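Local coordinates for protein redox-sensitive transcriptional activator OxyR (Porphyromonas gingivalis, PDB 3T22) that probably acts as a LysR-family transcription factor that binds DNA and responds to redox conditions, the present chain being its regulatory domain, at residues V8-A13 against E37-R42; P14-R19 against S203-D208; M54-S59 against R178-A183; D69-E74 against Q196-L201. The protein carries 1 engineered substitution. All blocks are in the same frame, centred on the assembly; numbering follows the deposited sequence.

Contact 1: residues V8-A13 against E37-R42; sequences VLPTIA and EMQTSR
Val8 and Glu37 pair as neighbours on parallel strands, and one backbone hydrogen bond joins the two segments. Met38 N donates to Val8 O at 3.2 Å, with an N-H...O angle of 156°. Val8 also bonds the backbone of Ser36, which continues the pairing. Two CA-H...O contacts add to it: Glu37 CA meets Val8 O, and Leu9 CA meets Met38 O at 3.5 Å.

Both chains then leave the sheet for a helix. Ile12 is the N-cap residue of helix 13-27 and Gln39 that of helix 40-48. Strand 4-8, helix 13-27 and the parallel strand 33-37 form a beta-alpha-beta crossover, consistent with the periplasmic-binding-protein fold of LysR regulatory domains.

Van der Waals contacts follow the turn. The Leu9 CD2 methyl packs against two oxygens, Met38 O at 3.4 Å and Thr40 OG1. The Pro10 ring crosses the Gln39 chain at about a right angle, CG to CG 4.1 Å. Glu37 CG packs on Ala13 CB at 3.8 Å. The extended chi2 (178°) then carries the carboxylate on, with OE1 beside Pro10 CA and CB.

The polar contacts gather at that carboxylate. A water donates to both Glu37 OE1 and Pro10 O, 2.8 Å from each. Glu37 OE2 accepts a hydrogen bond from Ser135 N of the second subunit.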
loop_
_atom_site.group_PDB
_atom_site.type_symbol
_atom_site.label_atom_id
_atom_site.label_comp_id
_atom_site.label_asym_id
_atom_site.label_seq_id
_atom_site.Cartn_x
_atom_site.Cartn_y
_atom_site.Cartn_z
ATOM N N VAL A 8 -1.898 2.718 -13.909
ATOM C CA VAL A 8 -2.820 3.236 -12.917
ATOM C C VAL A 8 -2.069 3.765 -11.695
ATOM O O VAL A 8 -1.179 3.101 -11.159
ATOM C CB VAL A 8 -3.783 2.128 -12.452
ATOM C CG1 VAL A 8 -4.900 2.704 -11.605
ATOM C CG2 VAL A 8 -4.342 1.358 -13.639
ATOM N N LEU A 9 -2.446 4.947 -11.230
ATOM C CA LEU A 9 -1.857 5.495 -10.021
ATOM C C LEU A 9 -2.070 4.540 -8.851
ATOM O O LEU A 9 -3.065 3.829 -8.800
ATOM C CB LEU A 9 -2.469 6.855 -9.699
ATOM C CG LEU A 9 -2.246 7.998 -10.686
ATOM C CD1 LEU A 9 -2.587 9.320 -10.030
ATOM C CD2 LEU A 9 -0.822 8.006 -11.204
ATOM N N PRO A 10 -1.128 4.529 -7.916
ATOM C CA PRO A 10 -1.234 3.703 -6.706
ATOM C C PRO A 10 -2.275 4.274 -5.737
ATOM O O PRO A 10 -2.836 3.554 -4.923
ATOM C CB PRO A 10 0.168 3.788 -6.081
ATOM C CG PRO A 10 1.025 4.633 -7.021
ATOM C CD PRO A 10 0.075 5.381 -7.911
ATOM N N THR A 11 -2.535 5.572 -5.834
ATOM C CA THR A 11 -3.602 6.183 -5.049
ATOM C C THR A 11 -4.981 5.951 -5.675
ATOM O O THR A 11 -5.979 6.453 -5.177
ATOM C CB THR A 11 -3.357 7.699 -4.817
ATOM O OG1 THR A 11 -3.440 8.415 -6.060
ATOM C CG2 THR A 11 -1.989 7.913 -4.188
ATOM N N ILE A 12 -5.028 5.171 -6.752
ATOM C CA ILE A 12 -6.283 4.836 -7.424
ATOM C C ILE A 12 -6.522 3.320 -7.514
ATOM O O ILE A 12 -7.636 2.852 -7.385
ATOM C CB ILE A 12 -6.283 5.382 -8.855
ATOM C CG1 ILE A 12 -6.138 6.915 -8.836
ATOM C CG2 ILE A 12 -7.518 4.877 -9.624
ATOM C CD1 ILE A 12 -5.791 7.553 -10.185
ATOM N N ALA A 13 -5.472 2.553 -7.751
ATOM C CA ALA A 13 -5.629 1.144 -8.093
ATOM C C ALA A 13 -6.400 0.286 -7.081
ATOM O O ALA A 13 -7.236 -0.510 -7.462
ATOM C CB ALA A 13 -4.273 0.524 -8.393
ATOM N N GLU A 37 1.044 -0.607 -11.824
ATOM C CA GLU A 37 0.995 0.572 -10.955
ATOM C C GLU A 37 2.197 1.525 -11.200
ATOM O O GLU A 37 3.327 1.101 -11.152
ATOM C CB GLU A 37 0.864 0.187 -9.474
ATOM C CG GLU A 37 -0.565 -0.116 -9.018
ATOM C CD GLU A 37 -0.681 -0.550 -7.534
ATOM O OE1 GLU A 37 -0.385 0.260 -6.639
ATOM O OE2 GLU A 37 -1.097 -1.698 -7.259
ATOM N N MET A 38 1.944 2.810 -11.471
ATOM C CA MET A 38 3.031 3.789 -11.645
ATOM C C MET A 38 2.583 5.140 -11.161
ATOM O O MET A 38 1.398 5.466 -11.247
ATOM C CB MET A 38 3.355 4.020 -13.117
ATOM C CG MET A 38 3.689 2.825 -13.938
ATOM S SD MET A 38 3.994 3.351 -15.640
ATOM C CE MET A 38 3.946 1.738 -16.395
ATOM N N GLN A 39 3.525 5.977 -10.739
ATOM C CA GLN A 39 3.176 7.354 -10.447
ATOM C C GLN A 39 3.056 8.205 -11.713
ATOM O O GLN A 39 3.387 7.773 -12.807
ATOM C CB GLN A 39 4.138 7.952 -9.427
ATOM C CG GLN A 39 3.996 7.285 -8.078
ATOM C CD GLN A 39 5.131 7.613 -7.128
ATOM O OE1 GLN A 39 5.775 6.713 -6.592
ATOM N NE2 GLN A 39 5.375 8.906 -6.904
ATOM N N THR A 40 2.572 9.423 -11.545
ATOM C CA THR A 40 2.128 10.244 -12.675
ATOM C C THR A 40 3.199 10.494 -13.750
ATOM O O THR A 40 3.021 10.117 -14.905
ATOM C CB THR A 40 1.487 11.573 -12.187
ATOM O OG1 THR A 40 0.307 11.282 -11.417
ATOM C CG2 THR A 40 1.100 12.443 -13.363
ATOM N N SER A 41 4.313 11.106 -13.373
ATOM C CA SER A 41 5.397 11.350 -14.325
ATOM C C SER A 41 5.754 10.123 -15.156
ATOM O O SER A 41 6.021 10.203 -16.359
ATOM C CB SER A 41 6.640 11.846 -13.592
ATOM O OG SER A 41 6.596 13.252 -13.448
ATOM N N ARG A 42 5.770 8.978 -14.503
ATOM C CA ARG A 42 6.160 7.765 -15.167
ATOM C C ARG A 42 5.103 7.291 -16.161
ATOM O O ARG A 42 5.442 6.787 -17.235
ATOM C CB ARG A 42 6.477 6.704 -14.132
ATOM C CG ARG A 42 7.397 5.651 -14.635
ATOM C CD ARG A 42 7.503 4.584 -13.611
ATOM N NE ARG A 42 8.086 3.398 -14.202
ATOM C CZ ARG A 42 9.380 3.112 -14.150
ATOM N NH1 ARG A 42 10.213 3.938 -13.516
ATOM N NH2 ARG A 42 9.833 1.998 -14.725
HETATM O O HOH W 1 -1.536 1.113 -4.279
#

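Contact 2: residues P14-R19 against S203-D208; sequences PYLLPR and SAVPSD
Arg19 CG stands anti to the carbonyl carbon (chi1 -70°), and the chain runs extended from CG to NE, which lays the whole arm along the Ala204 carbonyl. Leu16 takes the other course: its CG is anti to the backbone N (chi1 168°), and CD1 is carried over to Val205.

Across the contact, Arg19 has one hydrogen-bond acceptor, Ala204 O. NH1 donates to it at 3.2 Å, in a bent bond with an N-H...O angle of 139°. The oxygen is tilted from the guanidinium plane, and the donor lies above the carbonyl plane, so neither group is used in its own plane. The same oxygen lies 3.0 Å from Arg19 CD, so it meets the aliphatic part of the arm as well as NH1. Nearer the backbone, CB of Arg19 and CB of Ala204 are 4.2 Å apart. Pro206 CD sits over one face of the guanidinium, 4.1 Å from Arg19 NH1, toward the rim. Glu158 forms a long, weak ion pair with Arg19 NH2.

The apolar half is small. Leu16 CD1 meets Val205 CG1 at 3.9 Å, and Ala204 CB at 4.5 Å. Both Leu16 and Val205 also rest on Tyr72, which continues the patch onto strand 66-80.

The same helix also packs against the second subunit, with Pro14 on Ala138 and Leu17 on Tyr131 of that subunit. The contact thus ties the first helix of an alpha/beta lobe, of the periplasmic-binding-protein type found in LysR regulatory domains, to the loop after helix 191-203.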
loop_
_atom_site.group_PDB
_atom_site.type_symbol
_atom_site.label_atom_id
_atom_site.label_comp_id
_atom_site.label_asym_id
_atom_site.label_seq_id
_atom_site.Cartn_x
_atom_site.Cartn_y
_atom_site.Cartn_z
ATOM N N PRO A 14 -6.094 0.420 -5.789
ATOM C CA PRO A 14 -6.739 -0.480 -4.826
ATOM C C PRO A 14 -8.217 -0.177 -4.630
ATOM O O PRO A 14 -8.939 -1.033 -4.139
ATOM C CB PRO A 14 -5.975 -0.208 -3.515
ATOM C CG PRO A 14 -4.723 0.486 -3.921
ATOM C CD PRO A 14 -5.068 1.264 -5.153
ATOM N N TYR A 15 -8.656 1.017 -5.022
ATOM C CA TYR A 15 -10.016 1.455 -4.751
ATOM C C TYR A 15 -10.907 1.336 -5.979
ATOM O O TYR A 15 -12.129 1.234 -5.863
ATOM C CB TYR A 15 -10.004 2.900 -4.226
ATOM C CG TYR A 15 -8.873 3.138 -3.259
ATOM C CD1 TYR A 15 -8.779 2.402 -2.087
ATOM C CD2 TYR A 15 -7.896 4.076 -3.522
ATOM C CE1 TYR A 15 -7.747 2.595 -1.204
ATOM C CE2 TYR A 15 -6.855 4.278 -2.644
ATOM C CZ TYR A 15 -6.787 3.539 -1.491
ATOM O OH TYR A 15 -5.751 3.740 -0.627
ATOM N N LEU A 16 -10.285 1.338 -7.149
ATOM C CA LEU A 16 -11.025 1.397 -8.393
ATOM C C LEU A 16 -10.928 0.094 -9.163
ATOM O O LEU A 16 -11.908 -0.357 -9.740
ATOM C CB LEU A 16 -10.547 2.555 -9.272
ATOM C CG LEU A 16 -11.072 2.536 -10.721
ATOM C CD1 LEU A 16 -12.507 2.956 -10.781
ATOM C CD2 LEU A 16 -10.225 3.428 -11.650
ATOM N N LEU A 17 -9.758 -0.524 -9.133
ATOM C CA LEU A 17 -9.548 -1.774 -9.843
ATOM C C LEU A 17 -10.496 -2.891 -9.408
ATOM O O LEU A 17 -10.952 -3.660 -10.246
ATOM C CB LEU A 17 -8.090 -2.218 -9.745
ATOM C CG LEU A 17 -7.136 -1.459 -10.665
ATOM C CD1 LEU A 17 -5.902 -2.281 -10.967
ATOM C CD2 LEU A 17 -7.845 -1.056 -11.944
ATOM N N PRO A 18 -10.804 -2.995 -8.118
ATOM C CA PRO A 18 -11.776 -4.026 -7.710
ATOM C C PRO A 18 -13.193 -3.812 -8.281
ATOM O O PRO A 18 -13.850 -4.777 -8.655
ATOM C CB PRO A 18 -11.763 -3.931 -6.178
ATOM C CG PRO A 18 -10.363 -3.512 -5.863
ATOM C CD PRO A 18 -10.041 -2.489 -6.965
ATOM N N ARG A 19 -13.640 -2.567 -8.381
ATOM C CA ARG A 19 -14.916 -2.271 -9.021
ATOM C C ARG A 19 -14.935 -2.585 -10.510
ATOM O O ARG A 19 -15.859 -3.221 -11.000
ATOM C CB ARG A 19 -15.288 -0.806 -8.819
ATOM C CG ARG A 19 -15.654 -0.447 -7.393
ATOM C CD ARG A 19 -15.927 1.034 -7.278
ATOM N NE ARG A 19 -16.668 1.351 -6.066
ATOM C CZ ARG A 19 -17.995 1.335 -5.974
ATOM N NH1 ARG A 19 -18.740 1.015 -7.024
ATOM N NH2 ARG A 19 -18.580 1.644 -4.824
ATOM N N SER A 203 -18.831 3.828 -15.529
ATOM C CA SER A 203 -19.878 3.007 -14.932
ATOM C C SER A 203 -19.461 2.298 -13.640
ATOM O O SER A 203 -20.307 1.790 -12.915
ATOM C CB SER A 203 -20.376 1.978 -15.943
ATOM O OG SER A 203 -19.783 0.716 -15.713
ATOM N N ALA A 204 -18.163 2.266 -13.360
ATOM C CA ALA A 204 -17.625 1.565 -12.186
ATOM C C ALA A 204 -17.691 2.389 -10.888
ATOM O O ALA A 204 -17.363 1.890 -9.807
ATOM C CB ALA A 204 -16.187 1.097 -12.456
ATOM N N VAL A 205 -18.115 3.646 -10.996
ATOM C CA VAL A 205 -18.232 4.515 -9.827
ATOM C C VAL A 205 -19.646 5.098 -9.681
ATOM O O VAL A 205 -20.357 5.293 -10.677
ATOM C CB VAL A 205 -17.161 5.657 -9.855
ATOM C CG1 VAL A 205 -15.768 5.078 -10.102
ATOM C CG2 VAL A 205 -17.477 6.673 -10.926
ATOM N N PRO A 206 -20.062 5.381 -8.433
ATOM C CA PRO A 206 -21.370 6.019 -8.178
ATOM C C PRO A 206 -21.622 7.213 -9.102
ATOM O O PRO A 206 -20.681 7.956 -9.368
ATOM C CB PRO A 206 -21.245 6.495 -6.725
ATOM C CG PRO A 206 -20.308 5.496 -6.097
ATOM C CD PRO A 206 -19.341 5.074 -7.187
ATOM N N SER A 207 -22.856 7.394 -9.569
ATOM C CA SER A 207 -23.186 8.472 -10.502
ATOM C C SER A 207 -22.941 9.878 -9.966
ATOM O O SER A 207 -22.818 10.820 -10.735
ATOM C CB SER A 207 -24.636 8.369 -10.974
ATOM O OG SER A 207 -24.787 7.311 -11.900
ATOM N N ASP A 208 -22.897 10.026 -8.650
ATOM C CA ASP A 208 -22.643 11.340 -8.071
ATOM C C ASP A 208 -21.250 11.878 -8.416
ATOM O O ASP A 208 -21.018 13.086 -8.392
ATOM C CB ASP A 208 -22.839 11.317 -6.552
ATOM C CG ASP A 208 -24.253 11.726 -6.136
ATOM O OD1 ASP A 208 -25.067 12.101 -7.022
ATOM O OD2 ASP A 208 -24.534 11.716 -4.910
#

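Contact 3: residues M54-S59 against R178-A183; sequences MAIIAS and REVRLA
Ala55 and Ala183 form a hydrogen-bonded antiparallel pair, and Ile57 and Arg181 form a second. Ala183 N donates to Ala55 O at 2.8 Å in a nearly straight bond (173°), and Ala55 N returns one to Ala183 O. Ile57 N and Arg181 O, and Arg181 N and Ile57 O, bond reciprocally, each at 2.8 Å. Between these pairs, Ile56 and Leu182 are a non-hydrogen-bonded pair.

Side chains fill both faces. On the Ile56 and Leu182 face, Ile56 CG2 touches Val180 CG1 at 3.7 Å and Ile56 CG1 touches Leu182 CD1 at 3.9 Å. On the opposite face, Ile57 CD1 meets Ala183 CB at 4.2 Å. Where strand 54-57 ends, Ala58 CB packs on Arg178 CD at 3.7 Å. A water donates to Ala58 O and has a weak bond to Glu179 N.

Further out, the arginines are fixed by charge. Arg181 bends at chi3 (68°), which swings NH1 back to Glu179 OE1 for a salt bridge of 2.7 Å, while its CD lies beside Ser59 O. Arg181 NE pairs with Asp68, and Glu179 OE2 with Lys60. Arg178 runs straight from CG to NE. It forms a salt bridge with Glu74 and a hydrogen bond with Thr11.

Strand 54-57 lies between strands 4-8 and 175-185 in the mixed sheet. The peptide groups of the two hydrogen-bonded pairs satisfy each other, and apolar side chains pack on both faces. The arginine charges are probably offset by Glu74, Glu179 and Asp68.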
loop_
_atom_site.group_PDB
_atom_site.type_symbol
_atom_site.label_atom_id
_atom_site.label_comp_id
_atom_site.label_asym_id
_atom_site.label_seq_id
_atom_site.Cartn_x
_atom_site.Cartn_y
_atom_site.Cartn_z
ATOM N N MET A 54 -2.485 3.125 -22.315
ATOM C CA MET A 54 -3.374 4.021 -21.597
ATOM C C MET A 54 -2.918 4.199 -20.177
ATOM O O MET A 54 -2.283 3.313 -19.612
ATOM C CB MET A 54 -4.796 3.478 -21.596
ATOM C CG MET A 54 -5.360 3.225 -22.971
ATOM S SD MET A 54 -6.975 2.476 -22.834
ATOM C CE MET A 54 -7.405 2.294 -24.565
ATOM N N ALA A 55 -3.252 5.343 -19.588
ATOM C CA ALA A 55 -2.980 5.556 -18.178
ATOM C C ALA A 55 -4.156 6.240 -17.503
ATOM O O ALA A 55 -4.685 7.234 -18.004
ATOM C CB ALA A 55 -1.696 6.369 -17.985
ATOM N N ILE A 56 -4.555 5.702 -16.364
ATOM C CA ILE A 56 -5.543 6.336 -15.516
ATOM C C ILE A 56 -4.817 7.199 -14.481
ATOM O O ILE A 56 -4.184 6.665 -13.548
ATOM C CB ILE A 56 -6.395 5.289 -14.803
ATOM C CG1 ILE A 56 -6.876 4.242 -15.800
ATOM C CG2 ILE A 56 -7.565 5.952 -14.102
ATOM C CD1 ILE A 56 -7.581 3.053 -15.166
ATOM N N ILE A 57 -4.907 8.521 -14.651
ATOM C CA ILE A 57 -4.214 9.476 -13.778
ATOM C C ILE A 57 -5.178 10.413 -13.041
ATOM O O ILE A 57 -6.391 10.281 -13.159
ATOM C CB ILE A 57 -3.198 10.326 -14.567
ATOM C CG1 ILE A 57 -3.906 11.068 -15.697
ATOM C CG2 ILE A 57 -2.037 9.439 -15.112
ATOM C CD1 ILE A 57 -2.968 11.953 -16.497
ATOM N N ALA A 58 -4.647 11.348 -12.262
ATOM C CA ALA A 58 -5.515 12.235 -11.497
ATOM C C ALA A 58 -5.302 13.696 -11.865
ATOM O O ALA A 58 -5.423 14.579 -11.030
ATOM C CB ALA A 58 -5.364 12.013 -9.984
ATOM N N SER A 59 -4.962 13.932 -13.128
ATOM C CA SER A 59 -4.912 15.284 -13.676
ATOM C C SER A 59 -4.936 15.257 -15.202
ATOM O O SER A 59 -4.952 14.190 -15.811
ATOM C CB SER A 59 -3.708 16.062 -13.137
ATOM O OG SER A 59 -2.528 15.285 -13.182
ATOM N N ARG A 178 -10.173 15.957 -6.831
ATOM C CA ARG A 178 -9.281 15.808 -7.969
ATOM C C ARG A 178 -10.100 15.218 -9.108
ATOM O O ARG A 178 -11.154 14.644 -8.876
ATOM C CB ARG A 178 -8.101 14.883 -7.623
ATOM C CG ARG A 178 -8.525 13.451 -7.204
ATOM C CD ARG A 178 -7.315 12.566 -6.875
ATOM N NE ARG A 178 -7.680 11.169 -6.640
ATOM C CZ ARG A 178 -6.799 10.192 -6.429
ATOM N NH1 ARG A 178 -5.500 10.458 -6.436
ATOM N NH2 ARG A 178 -7.207 8.949 -6.224
ATOM N N GLU A 179 -9.626 15.350 -10.337
ATOM C CA GLU A 179 -10.292 14.683 -11.445
ATOM C C GLU A 179 -9.487 13.471 -11.922
ATOM O O GLU A 179 -8.300 13.580 -12.181
ATOM C CB GLU A 179 -10.557 15.650 -12.603
ATOM C CG GLU A 179 -9.414 16.577 -12.946
ATOM C CD GLU A 179 -9.673 17.371 -14.221
ATOM O OE1 GLU A 179 -10.650 17.030 -14.924
ATOM O OE2 GLU A 179 -8.894 18.314 -14.521
ATOM N N VAL A 180 -10.134 12.313 -12.012
ATOM C CA VAL A 180 -9.496 11.109 -12.526
ATOM C C VAL A 180 -9.687 11.088 -14.051
ATOM O O VAL A 180 -10.798 11.324 -14.529
ATOM C CB VAL A 180 -10.057 9.850 -11.780
ATOM C CG1 VAL A 180 -9.550 8.556 -12.370
ATOM C CG2 VAL A 180 -9.643 9.890 -10.357
ATOM N N ARG A 181 -8.617 10.854 -14.820
ATOM C CA ARG A 181 -8.737 10.893 -16.285
ATOM C C ARG A 181 -7.979 9.778 -16.975
ATOM O O ARG A 181 -6.989 9.262 -16.444
ATOM C CB ARG A 181 -8.258 12.240 -16.843
ATOM C CG ARG A 181 -8.860 13.441 -16.142
ATOM C CD ARG A 181 -8.315 14.771 -16.654
ATOM N NE ARG A 181 -8.727 15.042 -18.026
ATOM C CZ ARG A 181 -9.851 15.669 -18.369
ATOM N NH1 ARG A 181 -10.686 16.097 -17.436
ATOM N NH2 ARG A 181 -10.137 15.864 -19.648
ATOM N N LEU A 182 -8.437 9.421 -18.173
ATOM C CA LEU A 182 -7.790 8.392 -18.977
ATOM C C LEU A 182 -6.948 9.056 -20.055
ATOM O O LEU A 182 -7.491 9.708 -20.935
ATOM C CB LEU A 182 -8.837 7.479 -19.626
ATOM C CG LEU A 182 -8.307 6.247 -20.372
ATOM C CD1 LEU A 182 -8.030 5.111 -19.399
ATOM C CD2 LEU A 182 -9.271 5.788 -21.481
ATOM N N ALA A 183 -5.626 8.903 -19.993
ATOM C CA ALA A 183 -4.770 9.557 -20.969
ATOM C C ALA A 183 -4.198 8.563 -21.968
ATOM O O ALA A 183 -3.963 7.391 -21.646
ATOM C CB ALA A 183 -3.669 10.346 -20.290
HETATM O O HOH W 2 -6.821 17.098 -10.708
#

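Contact 4: residues D69-E74 against Q196-L201; sequences DLLYYE and QLIGLL
Leu71 is gripped between two residues of the helix, Ile198 and Leu201. Leu71 CD2 is the touching branch. It lies 3.9 Å from Leu201 CB and 4.1 Å from Ile198 CG2, and it also approaches Ile198 O. Leu71 CG is anti to its carbonyl carbon (chi1 -65°), which brings the branch nearer the helix than its CB direction suggests. No hydrogen bond joins the segments; Leu71 is held by apolar packing. Leu71 also rests on Ile56, and Ile198 on Leu182.

Helix 191-203 lies over strand 66-80 almost parallel: the short segments run at 4° with axes 8.8 Å apart. This is a helix packed on the sheet of an alpha/beta lobe. Strand 66-80 carries a classic beta bulge here, for Leu71 and Tyr72 both face Val180 of the neighbouring strand.

Asp69 marks the partly exposed end, where the contact is close but narrow. A single methyl, Ile198 CD1, meets its side chain across the contact, 3.7 Å from Asp69 OD2 and 3.8 Å from Asp69 CB. The two side chains cross at about a right angle. The charge of Asp69 is answered elsewhere, by a salt bridge from OD2 to Arg194, one turn before Ile198.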
loop_
_atom_site.group_PDB
_atom_site.type_symbol
_atom_site.label_atom_id
_atom_site.label_comp_id
_atom_site.label_asym_id
_atom_site.label_seq_id
_atom_site.Cartn_x
_atom_site.Cartn_y
_atom_site.Cartn_z
ATOM N N ASP A 69 -9.354 12.175 -21.413
ATOM C CA ASP A 69 -10.786 12.351 -21.136
ATOM C C ASP A 69 -11.132 12.192 -19.648
ATOM O O ASP A 69 -10.506 11.403 -18.926
ATOM C CB ASP A 69 -11.617 11.330 -21.928
ATOM C CG ASP A 69 -11.607 11.599 -23.427
ATOM O OD1 ASP A 69 -12.454 12.417 -23.878
ATOM O OD2 ASP A 69 -10.776 10.986 -24.147
ATOM N N LEU A 70 -12.162 12.915 -19.212
ATOM C CA LEU A 70 -12.634 12.862 -17.833
ATOM C C LEU A 70 -13.290 11.515 -17.526
ATOM O O LEU A 70 -14.054 10.985 -18.337
ATOM C CB LEU A 70 -13.627 14.000 -17.576
ATOM C CG LEU A 70 -14.350 14.095 -16.229
ATOM C CD1 LEU A 70 -13.369 14.302 -15.077
ATOM C CD2 LEU A 70 -15.348 15.228 -16.262
ATOM N N LEU A 71 -13.023 10.992 -16.334
ATOM C CA LEU A 71 -13.680 9.782 -15.864
ATOM C C LEU A 71 -14.627 10.090 -14.706
ATOM O O LEU A 71 -15.800 9.738 -14.752
ATOM C CB LEU A 71 -12.651 8.732 -15.462
ATOM C CG LEU A 71 -11.808 8.219 -16.627
ATOM C CD1 LEU A 71 -10.651 7.385 -16.130
ATOM C CD2 LEU A 71 -12.660 7.435 -17.605
ATOM N N TYR A 72 -14.117 10.755 -13.676
ATOM C CA TYR A 72 -14.955 11.160 -12.541
ATOM C C TYR A 72 -14.242 12.131 -11.608
ATOM O O TYR A 72 -13.053 12.354 -11.753
ATOM C CB TYR A 72 -15.444 9.939 -11.760
ATOM C CG TYR A 72 -14.358 8.993 -11.289
ATOM C CD1 TYR A 72 -14.035 7.853 -12.016
ATOM C CD2 TYR A 72 -13.673 9.230 -10.103
ATOM C CE1 TYR A 72 -13.038 6.974 -11.582
ATOM C CE2 TYR A 72 -12.697 8.354 -9.647
ATOM C CZ TYR A 72 -12.381 7.236 -10.393
ATOM O OH TYR A 72 -11.403 6.390 -9.934
ATOM N N TYR A 73 -14.978 12.717 -10.664
ATOM C CA TYR A 73 -14.398 13.624 -9.667
ATOM C C TYR A 73 -14.365 12.933 -8.302
ATOM O O TYR A 73 -15.174 12.047 -8.045
ATOM C CB TYR A 73 -15.198 14.925 -9.562
ATOM C CG TYR A 73 -15.288 15.727 -10.840
ATOM C CD1 TYR A 73 -14.415 16.771 -11.087
ATOM C CD2 TYR A 73 -16.264 15.452 -11.788
ATOM C CE1 TYR A 73 -14.496 17.519 -12.250
ATOM C CE2 TYR A 73 -16.359 16.197 -12.958
ATOM C CZ TYR A 73 -15.469 17.227 -13.180
ATOM O OH TYR A 73 -15.548 17.962 -14.331
ATOM N N GLU A 74 -13.439 13.335 -7.432
ATOM C CA GLU A 74 -13.192 12.595 -6.202
ATOM C C GLU A 74 -12.665 13.471 -5.080
ATOM O O GLU A 74 -11.578 14.025 -5.178
ATOM C CB GLU A 74 -12.189 11.464 -6.466
ATOM C CG GLU A 74 -11.797 10.659 -5.233
ATOM C CD GLU A 74 -11.003 9.416 -5.583
ATOM O OE1 GLU A 74 -10.082 9.522 -6.416
ATOM O OE2 GLU A 74 -11.301 8.335 -5.037
ATOM N N GLN A 196 -15.109 2.650 -25.467
ATOM C CA GLN A 196 -15.689 1.558 -24.696
ATOM C C GLN A 196 -15.159 1.610 -23.259
ATOM O O GLN A 196 -15.930 1.538 -22.281
ATOM C CB GLN A 196 -15.307 0.231 -25.357
ATOM C CG GLN A 196 -16.062 -0.977 -24.858
ATOM C CD GLN A 196 -15.727 -2.239 -25.641
ATOM O OE1 GLN A 196 -15.089 -2.186 -26.698
ATOM N NE2 GLN A 196 -16.159 -3.384 -25.122
ATOM N N LEU A 197 -13.839 1.718 -23.140
ATOM C CA LEU A 197 -13.180 1.756 -21.843
ATOM C C LEU A 197 -13.679 2.930 -21.013
ATOM O O LEU A 197 -14.030 2.769 -19.844
ATOM C CB LEU A 197 -11.662 1.842 -22.016
ATOM C CG LEU A 197 -10.985 0.633 -22.667
ATOM C CD1 LEU A 197 -9.510 0.910 -22.911
ATOM C CD2 LEU A 197 -11.168 -0.611 -21.812
ATOM N N ILE A 198 -13.709 4.112 -21.619
ATOM C CA ILE A 198 -14.179 5.298 -20.918
ATOM C C ILE A 198 -15.545 5.014 -20.288
ATOM O O ILE A 198 -15.803 5.371 -19.132
ATOM C CB ILE A 198 -14.242 6.503 -21.838
ATOM C CG1 ILE A 198 -12.839 6.825 -22.353
ATOM C CG2 ILE A 198 -14.841 7.690 -21.118
ATOM C CD1 ILE A 198 -12.785 8.003 -23.303
ATOM N N GLY A 199 -16.410 4.350 -21.046
ATOM C CA GLY A 199 -17.723 4.010 -20.552
ATOM C C GLY A 199 -17.649 3.054 -19.380
ATOM O O GLY A 199 -18.314 3.248 -18.364
ATOM N N LEU A 200 -16.845 2.006 -19.518
ATOM C CA LEU A 200 -16.738 0.985 -18.480
ATOM C C LEU A 200 -16.228 1.547 -17.157
ATOM O O LEU A 200 -16.775 1.263 -16.098
ATOM C CB LEU A 200 -15.842 -0.160 -18.949
ATOM C CG LEU A 200 -16.412 -1.042 -20.059
ATOM C CD1 LEU A 200 -15.928 -2.466 -19.911
ATOM C CD2 LEU A 200 -17.927 -0.993 -20.064
ATOM N N LEU A 201 -15.169 2.342 -17.233
ATOM C CA LEU A 201 -14.592 3.001 -16.072
ATOM C C LEU A 201 -15.584 3.940 -15.398
ATOM O O LEU A 201 -15.749 3.892 -14.185
ATOM C CB LEU A 201 -13.339 3.754 -16.499
ATOM C CG LEU A 201 -12.254 2.759 -16.931
ATOM C CD1 LEU A 201 -11.207 3.419 -17.804
ATOM C CD2 LEU A 201 -11.611 2.097 -15.724
#

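Contacts 3 and 4 share one sheet: strands 66-80 and 175-185 are neighbours in it, and the centres of the two contacts are about 9 Å apart. Contact 3 is strand pairing in the buried core. Contact 4 is largely apolar helix packing on that sheet, without hydrogen bonds between its segments. Contact 1 is only partly buried, where strand ends turn into helices, and it mixes a backbone bond with a water bridge. It joins contact 3 through Thr11 and Arg178. Contact 2, also buried, joins a helix to a loop through one arginine hydrogen bond and a small apolar patch. Tyr72 of contact 4 packs against that patch. Contacts 1 and 2 both touch the second subunit; contacts 3 and 4 do not.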